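Local coordinates for protein possible thiol-disulfide isomerase (Cytophaga hutchinsonii, PDB 3HCZ) that is probably a thioredoxin-fold thiol-disulfide oxidoreductase or isomerase domain, its precise cellular role still unknown, at residues Tyr33-Phe38 / Leu115-Lys120. Sequence-based numbering, arbitrary orientation.
Sequences YTILFF and LYVLDK
L36 and Y116 face each other at the middle of an antiparallel strand pair that illustrates how a thioredoxin-like sheet builds its centre: backbone bonds set the register and side chains fill both faces. Strand 33-38 lies between 65-71, with which it runs parallel, and 115-118, where the direction reverses. Two reciprocal pairs of N-H···O=C bonds join T34 to L118 and L36 to Y116. The bond from Y116 N to L36 O, 2.8 Å, is nearly straight (168°).

Packing is closest on the face of I35, F37, L115 and V117. There, in one of two deposited conformers of I35, CG2 meets L115 CG at 3.6 Å, while I35 CD1 lies alongside V117, almost equally near both methyls, 3.9 Å from CG1. L115 holds its CG anti to the backbone N (chi1 -175°), which brings the branch against I35. L115 CB lies at the edge of the F37 ring, 4.0 Å from CD1. With the branch cut back to an alanine here, I35 CG2 would probably lose its close apolar neighbour, though CB would still meet F37. Helix 134-147 adds L134 and F137 against V117.

On the other face the closest apolar approach between side chains is longer, 4.0 Å from L36 CB to Y116 CB. L118 CD1 lies 4.2 Å from L36 CB, and the F38 ring presents CE2 to Y116 CD2.

Pairing gives way at D119, where the chain turns toward solvent at K120. Here, in one of two deposited conformers, T34 OG1 shares a water with D119 O, and D119 OD1 accepts backbone N-H groups of N121 and V123. The chemistry thus implies a division of labour: reciprocal amide bonds serve the backbone of alternate residues, I35 and F37 bond instead to strand 65-71, and water and a carboxylate serve polar groups where the strand ends.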
loop_
_atom_site.group_PDB
_atom_site.type_symbol
_atom_site.label_atom_id
_atom_site.label_comp_id
_atom_site.label_asym_id
_atom_site.label_seq_id
_atom_site.Cartn_x
_atom_site.Cartn_y
_atom_site.Cartn_z
ATOM N N TYR A 33 4.064 5.133 -9.744
ATOM C CA TYR A 33 3.539 3.830 -9.269
ATOM C C TYR A 33 3.131 4.052 -7.841
ATOM O O TYR A 33 3.838 4.772 -7.118
ATOM C CB TYR A 33 4.589 2.716 -9.199
ATOM C CG TYR A 33 5.121 2.370 -10.537
ATOM C CD1 TYR A 33 4.336 1.670 -11.462
ATOM C CD2 TYR A 33 6.403 2.764 -10.905
ATOM C CE1 TYR A 33 4.856 1.379 -12.777
ATOM C CE2 TYR A 33 6.915 2.475 -12.192
ATOM C CZ TYR A 33 6.128 1.773 -13.102
ATOM O OH TYR A 33 6.644 1.494 -14.368
ATOM N N THR A 34 1.997 3.470 -7.459
ATOM C CA THR A 34 1.579 3.432 -6.056
ATOM C C THR A 34 1.567 1.986 -5.591
ATOM O O THR A 34 0.916 1.127 -6.212
ATOM C CB THR A 34 0.164 4.032 -5.804
ATOM O OG1 THR A 34 0.133 5.369 -6.285
ATOM C CG2 THR A 34 -0.222 3.994 -4.256
ATOM N N ILE A 35 2.285 1.715 -4.500
ATOM C CA ILE A 35 2.245 0.423 -3.855
ATOM C C ILE A 35 1.120 0.490 -2.807
ATOM O O ILE A 35 1.207 1.270 -1.850
ATOM C CB ILE A 35 3.608 0.086 -3.184
ATOM C CG1 ILE A 35 4.790 0.340 -4.137
ATOM C CG2 ILE A 35 3.616 -1.353 -2.639
ATOM C CD1 ILE A 35 4.661 -0.340 -5.494
ATOM N N LEU A 36 0.079 -0.292 -3.008
ATOM C CA LEU A 36 -0.975 -0.332 -2.076
ATOM C C LEU A 36 -0.617 -1.437 -1.073
ATOM O O LEU A 36 -0.529 -2.609 -1.441
ATOM C CB LEU A 36 -2.305 -0.552 -2.814
ATOM C CG LEU A 36 -3.542 -0.745 -1.966
ATOM C CD1 LEU A 36 -3.722 0.392 -0.875
ATOM C CD2 LEU A 36 -4.713 -0.751 -2.973
ATOM N N PHE A 37 -0.424 -1.069 0.193
ATOM C CA PHE A 37 0.072 -2.057 1.195
ATOM C C PHE A 37 -0.791 -2.151 2.450
ATOM O O PHE A 37 -0.774 -1.255 3.290
ATOM C CB PHE A 37 1.540 -1.708 1.536
ATOM C CG PHE A 37 2.216 -2.677 2.425
ATOM C CD1 PHE A 37 2.546 -3.968 1.975
ATOM C CD2 PHE A 37 2.534 -2.318 3.735
ATOM C CE1 PHE A 37 3.215 -4.884 2.842
ATOM C CE2 PHE A 37 3.186 -3.222 4.593
ATOM C CZ PHE A 37 3.528 -4.500 4.135
ATOM N N PHE A 38 -1.506 -3.270 2.612
ATOM C CA PHE A 38 -2.399 -3.431 3.756
ATOM C C PHE A 38 -1.662 -4.205 4.836
ATOM O O PHE A 38 -1.090 -5.271 4.562
ATOM C CB PHE A 38 -3.698 -4.170 3.383
ATOM C CG PHE A 38 -4.522 -3.483 2.330
ATOM C CD1 PHE A 38 -5.533 -2.560 2.692
ATOM C CD2 PHE A 38 -4.333 -3.788 0.963
ATOM C CE1 PHE A 38 -6.308 -1.884 1.711
ATOM C CE2 PHE A 38 -5.124 -3.138 -0.043
ATOM C CZ PHE A 38 -6.104 -2.178 0.326
ATOM N N LEU A 115 -0.078 -6.796 -0.675
ATOM C CA LEU A 115 0.521 -5.736 -1.502
ATOM C C LEU A 115 -0.028 -5.755 -2.952
ATOM O O LEU A 115 -0.086 -6.836 -3.600
ATOM C CB LEU A 115 2.055 -5.946 -1.514
ATOM C CG LEU A 115 2.942 -4.906 -2.203
ATOM C CD1 LEU A 115 4.318 -4.999 -1.607
ATOM C CD2 LEU A 115 3.001 -5.183 -3.722
ATOM N N TYR A 116 -0.453 -4.598 -3.443
ATOM C CA TYR A 116 -0.801 -4.421 -4.862
ATOM C C TYR A 116 0.105 -3.381 -5.457
ATOM O O TYR A 116 0.504 -2.461 -4.759
ATOM C CB TYR A 116 -2.250 -3.937 -5.023
ATOM C CG TYR A 116 -3.269 -4.970 -4.589
ATOM C CD1 TYR A 116 -3.839 -5.838 -5.526
ATOM C CD2 TYR A 116 -3.658 -5.092 -3.236
ATOM C CE1 TYR A 116 -4.803 -6.788 -5.130
ATOM C CE2 TYR A 116 -4.603 -6.069 -2.832
ATOM C CZ TYR A 116 -5.172 -6.901 -3.788
ATOM O OH TYR A 116 -6.098 -7.887 -3.461
ATOM N N VAL A 117 0.435 -3.488 -6.744
ATOM C CA VAL A 117 1.158 -2.424 -7.404
ATOM C C VAL A 117 0.162 -1.797 -8.376
ATOM O O VAL A 117 -0.510 -2.495 -9.155
ATOM C CB VAL A 117 2.417 -2.945 -8.173
ATOM C CG1 VAL A 117 3.177 -1.793 -8.828
ATOM C CG2 VAL A 117 3.344 -3.734 -7.184
ATOM N N LEU A 118 0.070 -0.471 -8.328
ATOM C CA LEU A 118 -0.836 0.260 -9.221
ATOM C C LEU A 118 -0.011 1.180 -10.112
ATOM O O LEU A 118 1.005 1.721 -9.667
ATOM C CB LEU A 118 -1.784 1.172 -8.409
ATOM C CG LEU A 118 -2.463 0.517 -7.199
ATOM C CD1 LEU A 118 -3.334 1.473 -6.345
ATOM C CD2 LEU A 118 -3.286 -0.749 -7.633
ATOM N N ASP A 119 -0.498 1.415 -11.319
ATOM C CA ASP A 119 0.165 2.387 -12.206
ATOM C C ASP A 119 -0.192 3.863 -11.876
ATOM O O ASP A 119 -0.839 4.160 -10.837
ATOM C CB ASP A 119 -0.058 2.033 -13.700
ATOM C CG ASP A 119 -1.447 2.399 -14.217
ATOM O OD1 ASP A 119 -2.296 2.957 -13.495
ATOM O OD2 ASP A 119 -1.700 2.134 -15.405
ATOM N N LYS A 120 0.232 4.796 -12.744
ATOM C CA LYS A 120 -0.012 6.219 -12.463
ATOM C C LYS A 120 -1.505 6.551 -12.315
ATOM O O LYS A 120 -1.850 7.479 -11.570
ATOM C CB LYS A 120 0.621 7.155 -13.492
ATOM C CG LYS A 120 -0.101 7.193 -14.795
ATOM C CD LYS A 120 0.363 8.400 -15.647
ATOM C CE LYS A 120 -0.640 9.540 -15.526
ATOM N NZ LYS A 120 0.024 10.786 -15.033
HETATM O O HOH W 1 -0.188 6.088 -8.925
#